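Local coordinates for EDD domain protein, DegV family (Ruminococcus gnavus ATCC 29149, PDB 5V85) that probably serves as a fatty-acid-binding protein of the DegV family, holding vaccenic acid here in the cleft between its two sheet-based lobes, at residues 75-80 and 187-192; 105-110 and 214-219; 180-185 and 288-293. All blocks are in the same frame, centred on the assembly; numbering follows the deposited sequence.

Contact 1. Residues 75-80 and 187-192; sequences TSCAKT and RKNGRL. With VCA (vaccenic acid), chain H.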
loop_
_atom_site.group_PDB
_atom_site.type_symbol
_atom_site.label_atom_id
_atom_site.label_comp_id
_atom_site.label_asym_id
_atom_site.label_seq_id
_atom_site.Cartn_x
_atom_site.Cartn_y
_atom_site.Cartn_z
ATOM N N THR B 75 28.388 -9.987 28.185
ATOM C CA THR B 75 27.359 -11.007 28.334
ATOM C C THR B 75 25.968 -10.392 28.406
ATOM O O THR B 75 24.978 -11.084 28.143
ATOM C CB THR B 75 27.623 -11.855 29.582
ATOM O OG1 THR B 75 27.458 -11.048 30.754
ATOM C CG2 THR B 75 29.039 -12.412 29.556
ATOM N N SER B 76 25.876 -9.108 28.741
ATOM C CA SER B 76 24.595 -8.423 28.815
ATOM C C SER B 76 24.142 -7.984 27.429
ATOM O O SER B 76 24.934 -7.470 26.632
ATOM C CB SER B 76 24.696 -7.211 29.742
ATOM O OG SER B 76 23.487 -6.476 29.756
ATOM N N CYS B 77 22.859 -8.187 27.146
ATOM C CA CYS B 77 22.307 -7.803 25.855
ATOM C C CYS B 77 22.275 -6.285 25.716
ATOM O O CYS B 77 22.006 -5.561 26.678
ATOM C CB CYS B 77 20.900 -8.381 25.693
ATOM S SG CYS B 77 20.135 -8.047 24.095
ATOM N N ALA B 78 22.557 -5.805 24.509
ATOM C CA ALA B 78 22.548 -4.373 24.250
ATOM C C ALA B 78 21.133 -3.812 24.340
ATOM O O ALA B 78 20.147 -4.500 24.066
ATOM C CB ALA B 78 23.136 -4.072 22.872
ATOM N N LYS B 79 21.044 -2.545 24.735
ATOM C CA LYS B 79 19.786 -1.814 24.775
ATOM C C LYS B 79 19.936 -0.530 23.973
ATOM O O LYS B 79 21.032 0.025 23.865
ATOM C CB LYS B 79 19.362 -1.485 26.212
ATOM C CG LYS B 79 19.240 -2.701 27.122
ATOM C CD LYS B 79 18.127 -3.631 26.661
ATOM C CE LYS B 79 18.184 -4.969 27.386
ATOM N NZ LYS B 79 17.229 -5.963 26.819
ATOM N N THR B 80 18.830 -0.065 23.403
ATOM C CA THR B 80 18.840 1.136 22.584
ATOM C C THR B 80 17.699 2.053 22.998
ATOM O O THR B 80 16.771 1.648 23.702
ATOM C CB THR B 80 18.738 0.800 21.086
ATOM O OG1 THR B 80 17.531 0.071 20.833
ATOM C CG2 THR B 80 19.932 -0.040 20.652
ATOM N N ARG B 187 15.410 -10.768 19.675
ATOM C CA ARG B 187 14.522 -11.588 20.496
ATOM C C ARG B 187 14.446 -11.061 21.924
ATOM O O ARG B 187 13.353 -10.893 22.476
ATOM C CB ARG B 187 14.990 -13.045 20.483
ATOM C CG ARG B 187 14.267 -13.944 21.480
ATOM C CD ARG B 187 12.854 -14.271 21.017
ATOM N NE ARG B 187 12.848 -15.053 19.783
ATOM C CZ ARG B 187 11.760 -15.308 19.063
ATOM N NH1 ARG B 187 10.581 -14.843 19.451
ATOM N NH2 ARG B 187 11.851 -16.028 17.953
ATOM N N LYS B 188 15.602 -10.792 22.539
ATOM C CA LYS B 188 15.614 -10.346 23.930
ATOM C C LYS B 188 14.974 -8.973 24.102
ATOM O O LYS B 188 14.460 -8.664 25.182
ATOM C CB LYS B 188 17.045 -10.325 24.465
ATOM C CG LYS B 188 17.665 -11.705 24.654
ATOM C CD LYS B 188 18.698 -11.701 25.772
ATOM C CE LYS B 188 19.918 -12.536 25.408
ATOM N NZ LYS B 188 21.006 -11.710 24.805
ATOM N N ASN B 189 14.992 -8.137 23.067
ATOM C CA ASN B 189 14.427 -6.799 23.162
ATOM C C ASN B 189 12.982 -6.730 22.686
ATOM O O ASN B 189 12.456 -5.627 22.506
ATOM C CB ASN B 189 15.289 -5.805 22.379
ATOM C CG ASN B 189 16.600 -5.505 23.077
ATOM O OD1 ASN B 189 16.907 -6.089 24.116
ATOM N ND2 ASN B 189 17.381 -4.595 22.512
ATOM N N GLY B 190 12.334 -7.874 22.478
ATOM C CA GLY B 190 10.913 -7.890 22.188
ATOM C C GLY B 190 10.526 -7.515 20.776
ATOM O O GLY B 190 9.395 -7.077 20.550
ATOM N N ARG B 191 11.425 -7.689 19.809
ATOM C CA ARG B 191 11.154 -7.307 18.429
ATOM C C ARG B 191 10.720 -8.476 17.553
ATOM O O ARG B 191 10.409 -8.265 16.377
ATOM C CB ARG B 191 12.386 -6.628 17.819
ATOM C CG ARG B 191 12.353 -5.106 17.895
ATOM C CD ARG B 191 12.452 -4.619 19.332
ATOM N NE ARG B 191 12.272 -3.173 19.445
ATOM C CZ ARG B 191 12.622 -2.455 20.509
ATOM N NH1 ARG B 191 13.176 -3.046 21.559
ATOM N NH2 ARG B 191 12.418 -1.145 20.525
ATOM N N LEU B 192 10.686 -9.697 18.089
ATOM C CA LEU B 192 10.248 -10.884 17.360
ATOM C C LEU B 192 9.049 -11.534 18.044
ATOM O O LEU B 192 8.974 -12.759 18.165
ATOM C CB LEU B 192 11.382 -11.897 17.228
ATOM C CG LEU B 192 12.741 -11.420 16.718
ATOM C CD1 LEU B 192 13.756 -12.555 16.791
ATOM C CD2 LEU B 192 12.623 -10.893 15.297
HETATM O O2 VCA H . 13.868 2.504 19.541
HETATM C C1 VCA H . 14.909 1.795 19.592
HETATM O O1 VCA H . 15.477 1.593 20.698
HETATM C C2 VCA H . 15.484 1.180 18.314
HETATM C C3 VCA H . 14.921 -0.224 18.103
HETATM C C4 VCA H . 15.212 -0.677 16.669
HETATM C C5 VCA H . 14.857 -2.157 16.517
HETATM C C6 VCA H . 14.889 -2.566 15.043
HETATM C C7 VCA H . 16.298 -2.387 14.479
HETATM C C8 VCA H . 16.483 -3.244 13.222
HETATM C C9 VCA H . 17.889 -3.011 12.667
HETATM C C10 VCA H . 18.103 -3.813 11.381
HETATM C C11 VCA H . 18.194 -5.305 11.696
HETATM C C12 VCA H . 17.401 -6.181 11.077
HETATM C C13 VCA H . 16.451 -5.739 9.961
HETATM C C14 VCA H . 15.035 -5.563 10.512
HETATM C C15 VCA H . 14.043 -5.331 9.371
HETATM C C16 VCA H . 12.734 -4.784 9.947
HETATM C C17 VCA H . 11.615 -4.861 8.906
HETATM C C18 VCA H . 10.304 -4.371 9.524
HETATM O O HOH W 1 13.973 0.403 22.675
#

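Contact 2. Residues 105-110 and 214-219; sequences SAELSG and QGTICQ. With VCA (vaccenic acid), chain H.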
loop_
_atom_site.group_PDB
_atom_site.type_symbol
_atom_site.label_atom_id
_atom_site.label_comp_id
_atom_site.label_asym_id
_atom_site.label_seq_id
_atom_site.Cartn_x
_atom_site.Cartn_y
_atom_site.Cartn_z
ATOM N N SER B 105 10.499 1.560 11.572
ATOM C CA SER B 105 9.125 1.091 11.677
ATOM C C SER B 105 8.522 1.472 13.022
ATOM O O SER B 105 9.139 1.274 14.071
ATOM C CB SER B 105 9.081 -0.427 11.502
ATOM O OG SER B 105 7.799 -0.928 11.830
ATOM N N ALA B 106 7.305 2.021 12.983
ATOM C CA ALA B 106 6.606 2.380 14.211
ATOM C C ALA B 106 6.341 1.174 15.104
ATOM O O ALA B 106 6.149 1.345 16.312
ATOM C CB ALA B 106 5.286 3.079 13.879
ATOM N N GLU B 107 6.325 -0.034 14.542
ATOM C CA GLU B 107 6.112 -1.239 15.336
ATOM C C GLU B 107 7.381 -1.744 16.009
ATOM O O GLU B 107 7.294 -2.626 16.872
ATOM C CB GLU B 107 5.530 -2.352 14.460
ATOM C CG GLU B 107 4.147 -2.051 13.907
ATOM C CD GLU B 107 3.077 -2.075 14.979
ATOM O OE1 GLU B 107 3.067 -3.028 15.788
ATOM O OE2 GLU B 107 2.249 -1.141 15.014
ATOM N N LEU B 108 8.550 -1.215 15.643
ATOM C CA LEU B 108 9.815 -1.676 16.199
ATOM C C LEU B 108 10.499 -0.654 17.093
ATOM O O LEU B 108 11.469 -1.007 17.773
ATOM C CB LEU B 108 10.782 -2.068 15.071
ATOM C CG LEU B 108 10.306 -3.154 14.107
ATOM C CD1 LEU B 108 11.336 -3.359 13.007
ATOM C CD2 LEU B 108 10.043 -4.453 14.861
ATOM N N SER B 109 10.028 0.591 17.114
ATOM C CA SER B 109 10.731 1.650 17.823
ATOM C C SER B 109 9.776 2.809 18.063
ATOM O O SER B 109 8.821 3.010 17.309
ATOM C CB SER B 109 11.953 2.127 17.029
ATOM O OG SER B 109 12.434 3.366 17.516
ATOM N N GLY B 110 10.046 3.565 19.123
ATOM C CA GLY B 110 9.327 4.800 19.356
ATOM C C GLY B 110 9.772 5.965 18.504
ATOM O O GLY B 110 9.251 7.073 18.664
ATOM N N GLN B 214 2.576 -4.228 7.804
ATOM C CA GLN B 214 2.364 -3.407 8.991
ATOM C C GLN B 214 3.659 -2.874 9.589
ATOM O O GLN B 214 3.605 -1.975 10.436
ATOM C CB GLN B 214 1.621 -4.202 10.073
ATOM C CG GLN B 214 0.426 -4.996 9.582
ATOM C CD GLN B 214 0.817 -6.336 8.986
ATOM O OE1 GLN B 214 0.758 -6.524 7.772
ATOM N NE2 GLN B 214 1.222 -7.272 9.839
ATOM N N GLY B 215 4.809 -3.408 9.195
ATOM C CA GLY B 215 6.071 -3.007 9.775
ATOM C C GLY B 215 6.590 -3.900 10.876
ATOM O O GLY B 215 7.530 -3.503 11.576
ATOM N N THR B 216 6.002 -5.076 11.067
ATOM C CA THR B 216 6.525 -6.047 12.013
ATOM C C THR B 216 7.436 -7.034 11.290
ATOM O O THR B 216 7.536 -7.046 10.061
ATOM C CB THR B 216 5.389 -6.794 12.715
ATOM O OG1 THR B 216 4.602 -7.490 11.741
ATOM C CG2 THR B 216 4.499 -5.824 13.481
ATOM N N ILE B 217 8.103 -7.871 12.068
ATOM C CA ILE B 217 8.994 -8.894 11.537
ATOM C C ILE B 217 8.259 -10.226 11.530
ATOM O O ILE B 217 7.524 -10.552 12.473
ATOM C CB ILE B 217 10.295 -8.974 12.358
ATOM C CG1 ILE B 217 11.046 -7.641 12.285
ATOM C CG2 ILE B 217 11.181 -10.116 11.866
ATOM C CD1 ILE B 217 12.179 -7.522 13.289
ATOM N N CYS B 218 8.441 -10.990 10.457
ATOM C CA CYS B 218 7.906 -12.337 10.359
ATOM C C CYS B 218 8.988 -13.245 9.796
ATOM O O CYS B 218 10.013 -12.783 9.287
ATOM C CB CYS B 218 6.654 -12.384 9.475
ATOM S SG CYS B 218 7.005 -12.069 7.730
ATOM N N GLN B 219 8.759 -14.550 9.897
ATOM C CA GLN B 219 9.626 -15.530 9.260
ATOM C C GLN B 219 9.060 -15.852 7.881
ATOM O O GLN B 219 7.906 -16.279 7.763
ATOM C CB GLN B 219 9.744 -16.794 10.110
ATOM C CG GLN B 219 10.737 -17.811 9.569
ATOM C CD GLN B 219 10.858 -19.038 10.452
ATOM O OE1 GLN B 219 11.217 -18.941 11.627
ATOM N NE2 GLN B 219 10.559 -20.203 9.889
HETATM O O2 VCA H . 13.868 2.504 19.541
HETATM C C1 VCA H . 14.909 1.795 19.592
HETATM O O1 VCA H . 15.477 1.593 20.698
HETATM C C2 VCA H . 15.484 1.180 18.314
HETATM C C3 VCA H . 14.921 -0.224 18.103
HETATM C C4 VCA H . 15.212 -0.677 16.669
HETATM C C5 VCA H . 14.857 -2.157 16.517
HETATM C C6 VCA H . 14.889 -2.566 15.043
HETATM C C7 VCA H . 16.298 -2.387 14.479
HETATM C C8 VCA H . 16.483 -3.244 13.222
HETATM C C9 VCA H . 17.889 -3.011 12.667
HETATM C C10 VCA H . 18.103 -3.813 11.381
HETATM C C11 VCA H . 18.194 -5.305 11.696
HETATM C C12 VCA H . 17.401 -6.181 11.077
HETATM C C13 VCA H . 16.451 -5.739 9.961
HETATM C C14 VCA H . 15.035 -5.563 10.512
HETATM C C15 VCA H . 14.043 -5.331 9.371
HETATM C C16 VCA H . 12.734 -4.784 9.947
HETATM C C17 VCA H . 11.615 -4.861 8.906
HETATM C C18 VCA H . 10.304 -4.371 9.524
HETATM O O HOH W 2 4.699 0.371 11.656
#

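Contact 3. Residues 180-185 and 288-293; sequences LENLDT and YANDGG. With VCA (vaccenic acid), chain H.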
loop_
_atom_site.group_PDB
_atom_site.type_symbol
_atom_site.label_atom_id
_atom_site.label_comp_id
_atom_site.label_asym_id
_atom_site.label_seq_id
_atom_site.Cartn_x
_atom_site.Cartn_y
_atom_site.Cartn_z
ATOM N N LEU B 180 20.223 -13.434 9.646
ATOM C CA LEU B 180 21.208 -13.115 10.667
ATOM C C LEU B 180 21.897 -14.380 11.161
ATOM O O LEU B 180 21.360 -15.487 11.075
ATOM C CB LEU B 180 20.568 -12.397 11.863
ATOM C CG LEU B 180 19.716 -11.163 11.573
ATOM C CD1 LEU B 180 19.236 -10.539 12.873
ATOM C CD2 LEU B 180 20.503 -10.160 10.748
ATOM N N GLU B 181 23.107 -14.195 11.687
ATOM C CA GLU B 181 23.769 -15.264 12.422
ATOM C C GLU B 181 23.281 -15.331 13.862
ATOM O O GLU B 181 23.291 -16.409 14.468
ATOM C CB GLU B 181 25.286 -15.060 12.399
ATOM C CG GLU B 181 25.888 -14.996 11.005
ATOM C CD GLU B 181 26.335 -16.354 10.504
ATOM O OE1 GLU B 181 25.859 -17.375 11.044
ATOM O OE2 GLU B 181 27.163 -16.402 9.569
ATOM N N ASN B 182 22.846 -14.201 14.416
ATOM C CA ASN B 182 22.504 -14.092 15.831
ATOM C C ASN B 182 21.232 -13.264 15.953
ATOM O O ASN B 182 21.267 -12.040 15.794
ATOM C CB ASN B 182 23.650 -13.457 16.620
ATOM C CG ASN B 182 23.362 -13.373 18.104
ATOM O OD1 ASN B 182 22.334 -13.853 18.577
ATOM N ND2 ASN B 182 24.276 -12.763 18.850
ATOM N N LEU B 183 20.117 -13.927 16.248
ATOM C CA LEU B 183 18.830 -13.267 16.408
ATOM C C LEU B 183 18.537 -12.869 17.849
ATOM O O LEU B 183 17.438 -12.382 18.129
ATOM C CB LEU B 183 17.708 -14.173 15.900
ATOM C CG LEU B 183 17.642 -14.447 14.399
ATOM C CD1 LEU B 183 17.051 -15.821 14.155
ATOM C CD2 LEU B 183 16.822 -13.376 13.699
ATOM N N ASP B 184 19.495 -13.053 18.763
ATOM C CA ASP B 184 19.197 -12.929 20.190
ATOM C C ASP B 184 18.874 -11.493 20.584
ATOM O O ASP B 184 18.052 -11.265 21.480
ATOM C CB ASP B 184 20.368 -13.450 21.020
ATOM C CG ASP B 184 20.610 -14.931 20.819
ATOM O OD1 ASP B 184 19.751 -15.596 20.203
ATOM O OD2 ASP B 184 21.664 -15.427 21.272
ATOM N N THR B 185 19.517 -10.512 19.949
ATOM C CA THR B 185 19.279 -9.125 20.341
ATOM C C THR B 185 17.865 -8.687 19.983
ATOM O O THR B 185 17.179 -8.058 20.797
ATOM C CB THR B 185 20.314 -8.206 19.694
ATOM O OG1 THR B 185 21.624 -8.763 19.867
ATOM C CG2 THR B 185 20.267 -6.827 20.337
ATOM N N TYR B 288 21.347 -4.800 16.240
ATOM C CA TYR B 288 20.272 -5.770 16.094
ATOM C C TYR B 288 20.527 -6.809 15.011
ATOM O O TYR B 288 20.009 -7.926 15.112
ATOM C CB TYR B 288 18.947 -5.046 15.829
ATOM C CG TYR B 288 18.429 -4.357 17.072
ATOM C CD1 TYR B 288 17.778 -5.078 18.064
ATOM C CD2 TYR B 288 18.619 -2.995 17.268
ATOM C CE1 TYR B 288 17.316 -4.463 19.209
ATOM C CE2 TYR B 288 18.157 -2.369 18.412
ATOM C CZ TYR B 288 17.507 -3.110 19.379
ATOM O OH TYR B 288 17.045 -2.499 20.521
ATOM N N ALA B 289 21.320 -6.489 13.987
ATOM C CA ALA B 289 21.664 -7.504 12.995
ATOM C C ALA B 289 22.792 -8.408 13.476
ATOM O O ALA B 289 22.807 -9.599 13.140
ATOM C CB ALA B 289 22.052 -6.851 11.669
ATOM N N ASN B 290 23.732 -7.856 14.249
ATOM C CA ASN B 290 24.890 -8.559 14.799
ATOM C C ASN B 290 25.880 -8.986 13.721
ATOM O O ASN B 290 25.588 -8.909 12.524
ATOM C CB ASN B 290 24.446 -9.770 15.626
ATOM C CG ASN B 290 23.966 -9.381 17.010
ATOM O OD1 ASN B 290 22.829 -9.660 17.389
ATOM N ND2 ASN B 290 24.830 -8.721 17.771
ATOM N N ASP B 291 27.065 -9.419 14.154
ATOM C CA ASP B 291 28.118 -9.876 13.252
ATOM C C ASP B 291 27.584 -10.890 12.246
ATOM O O ASP B 291 26.946 -11.877 12.620
ATOM C CB ASP B 291 29.252 -10.491 14.075
ATOM C CG ASP B 291 30.547 -10.637 13.292
ATOM O OD1 ASP B 291 30.627 -10.149 12.146
ATOM O OD2 ASP B 291 31.491 -11.243 13.839
ATOM N N GLY B 292 27.842 -10.633 10.965
ATOM C CA GLY B 292 27.447 -11.534 9.901
ATOM C C GLY B 292 26.060 -11.313 9.332
ATOM O O GLY B 292 25.656 -12.061 8.432
ATOM N N GLY B 293 25.322 -10.315 9.813
ATOM C CA GLY B 293 23.959 -10.112 9.348
ATOM C C GLY B 293 23.898 -9.481 7.967
ATOM O O GLY B 293 24.786 -8.735 7.554
HETATM O O2 VCA H . 13.868 2.504 19.541
HETATM C C1 VCA H . 14.909 1.795 19.592
HETATM O O1 VCA H . 15.477 1.593 20.698
HETATM C C2 VCA H . 15.484 1.180 18.314
HETATM C C3 VCA H . 14.921 -0.224 18.103
HETATM C C4 VCA H . 15.212 -0.677 16.669
HETATM C C5 VCA H . 14.857 -2.157 16.517
HETATM C C6 VCA H . 14.889 -2.566 15.043
HETATM C C7 VCA H . 16.298 -2.387 14.479
HETATM C C8 VCA H . 16.483 -3.244 13.222
HETATM C C9 VCA H . 17.889 -3.011 12.667
HETATM C C10 VCA H . 18.103 -3.813 11.381
HETATM C C11 VCA H . 18.194 -5.305 11.696
HETATM C C12 VCA H . 17.401 -6.181 11.077
HETATM C C13 VCA H . 16.451 -5.739 9.961
HETATM C C14 VCA H . 15.035 -5.563 10.512
HETATM C C15 VCA H . 14.043 -5.331 9.371
HETATM C C16 VCA H . 12.734 -4.784 9.947
HETATM C C17 VCA H . 11.615 -4.861 8.906
HETATM C C18 VCA H . 10.304 -4.371 9.524
HETATM O O HOH W 3 24.178 -11.790 12.797
HETATM O O HOH W 4 19.579 -9.868 16.960
#

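Contact 1. Residues 75-80 and 187-192
N189 turns the flat end of its side chain toward 75-80 and uses both atoms of the amide there. ND2 donates to A78 O over 3.2 Å, nearly straight at 162°, with the acceptor lying in the amide plane. OD1 receives K79 NZ at 2.7 Å, the ammonium tilted 31° out of the carbonyl plane. The lysine reaches it because its chain is bent at chi2 (-65°), which lets the tip close on the amide obliquely. With both ends engaged, the amide has little freedom to rotate. Alongside, C77 has SG extended away from its backbone N and points at the helix end, where K188 NZ comes within 3.4 Å of C77 CB. Within 187-192, R191 NH1 reaches back to N189 O at 2.8 Å, and one face of the guanidinium covers VCA C3, R191 NH2 being 3.6 Å from that carbon. Rather than gripping the carboxylate directly, R191 NH2 donates to a water that in turn gives protons to T80 O and VCA O1. T80 OG1 donates directly to VCA O1 at 2.6 Å, without a water between. G190, with positive phi, is the C-prime residue of a Schellman motif ending helix 184-188, and this helix end together with strand 79-81 forms one wall of the carboxylate head-group site of a lipid-binding DegV protein.

Contact 2. Residues 105-110 and 214-219
S105 and G215 face each other across two irregular loops, their CA atoms 5.5 Å apart, where the segment after strand 98-103 meets the turn leading into strand 217-224. The S105 hydroxyl carries the polar link: with OG set anti to the backbone N (chi1 170°), it donates to G215 O at 2.6 Å, approaching to one side of the carbonyl at a C=O...donor angle of 117°. The same OG accepts from E107 N at 3.2 Å, an ST turn, so one buried hydroxyl links its own turn to the opposite loop. A CB on G215 would collide with this OG, and the backbone angles there also disfavour a side chain. E107 folds over the turn, its CG 3.5 Å from Q214 O, while its aliphatic part lies beside T216 CG2, the two side chains pointing the same way. T216 OG1 is bonded elsewhere, to the hydroxyl of T212. On the lipid side, L108 and I217 cross at about a right angle, L108 CD2 meeting I217 CD1 at 4.1 Å. The other branch, L108 CD1, rests 3.7 Å from VCA C16, and I217 CG1 reaches the same carbon. S109 OG donates to VCA O2 at 2.6 Å and also caps the backbone N of S111, at the start of helix 111-125. The chemistry is therefore divided: hydroxyl and carbonyl groups join the loops, leucine and isoleucine give the acyl tail an apolar wall, and a serine at a helix start takes the carboxylate, which the helix dipole would probably help to stabilise.

Contact 3. Residues 180-185 and 288-293
Apolar packing begins with L180 and A289, where CD2 of the leucine lies 3.8 Å from the alanine CB. CD1 and CD2 of L180 touch the backbone oxygens of Y288 and A289 respectively, and CD2 also abuts G293 CA at 3.7 Å. This is tight enough that a CB on G293 would strike the leucine, just as one on G292 would strike E181 CG. Further along, the T185 methyl CG2 lies opposite the backbone N, with OG1 beside it (chi1 -47°), and approaches Y288 CD1 obliquely at 3.8 Å, the two side chains crossing at about a right angle. One face of the tyrosine ring covers the lipid, VCA C5 standing 3.8 Å above its plane, and the ring's OH is bonded to T80 OG1 and N189 ND2. A leucine in place of Y288 would probably leave T80 and N189 without their shared hydroxyl partner and expose a gap beside the acyl chain. Among the polar side chains, N182 and N290 cross with amide planes only 15° apart, their CB atoms 3.9 Å from each other. N182 OD1 accepts from D184 N at 3.0 Å, capping the start of helix 184-188. Water supplies the polar bridging between the loops: one molecule accepts from E181 N and donates to A289 O and D291 O. The carboxylate of E181 forms a salt bridge with R259, which also bonds G292 O. From N290 to G293 the chain makes a type II turn. The contact thus joins the end of helix 283-289 and the start of helix 184-188, at the point where strand 176-179 leaves, and its antiparallel neighbour 294-297 enters, the second sheet.

From the N terminus, the six segments run 75-80, 105-110, 180-185, 187-192, 214-219 and 288-293, so every pair of contacts crosses and none nests. Each closes a loop of just over a hundred residues. Contacts 1 and 2 join the first sheet to the second lobe, contact 1 from strand 79-81 to the end of helix 184-188, contact 2 from the loop after strand 98-103 to the turn before strand 217-224; contact 3 lies within the second lobe. Contact 1 is the hub: R191 probably bonds L108 O of contact 2, and T80 meets the tyrosine of contact 3, whereas contacts 2 and 3 do not touch. All three border the same vaccenic acid.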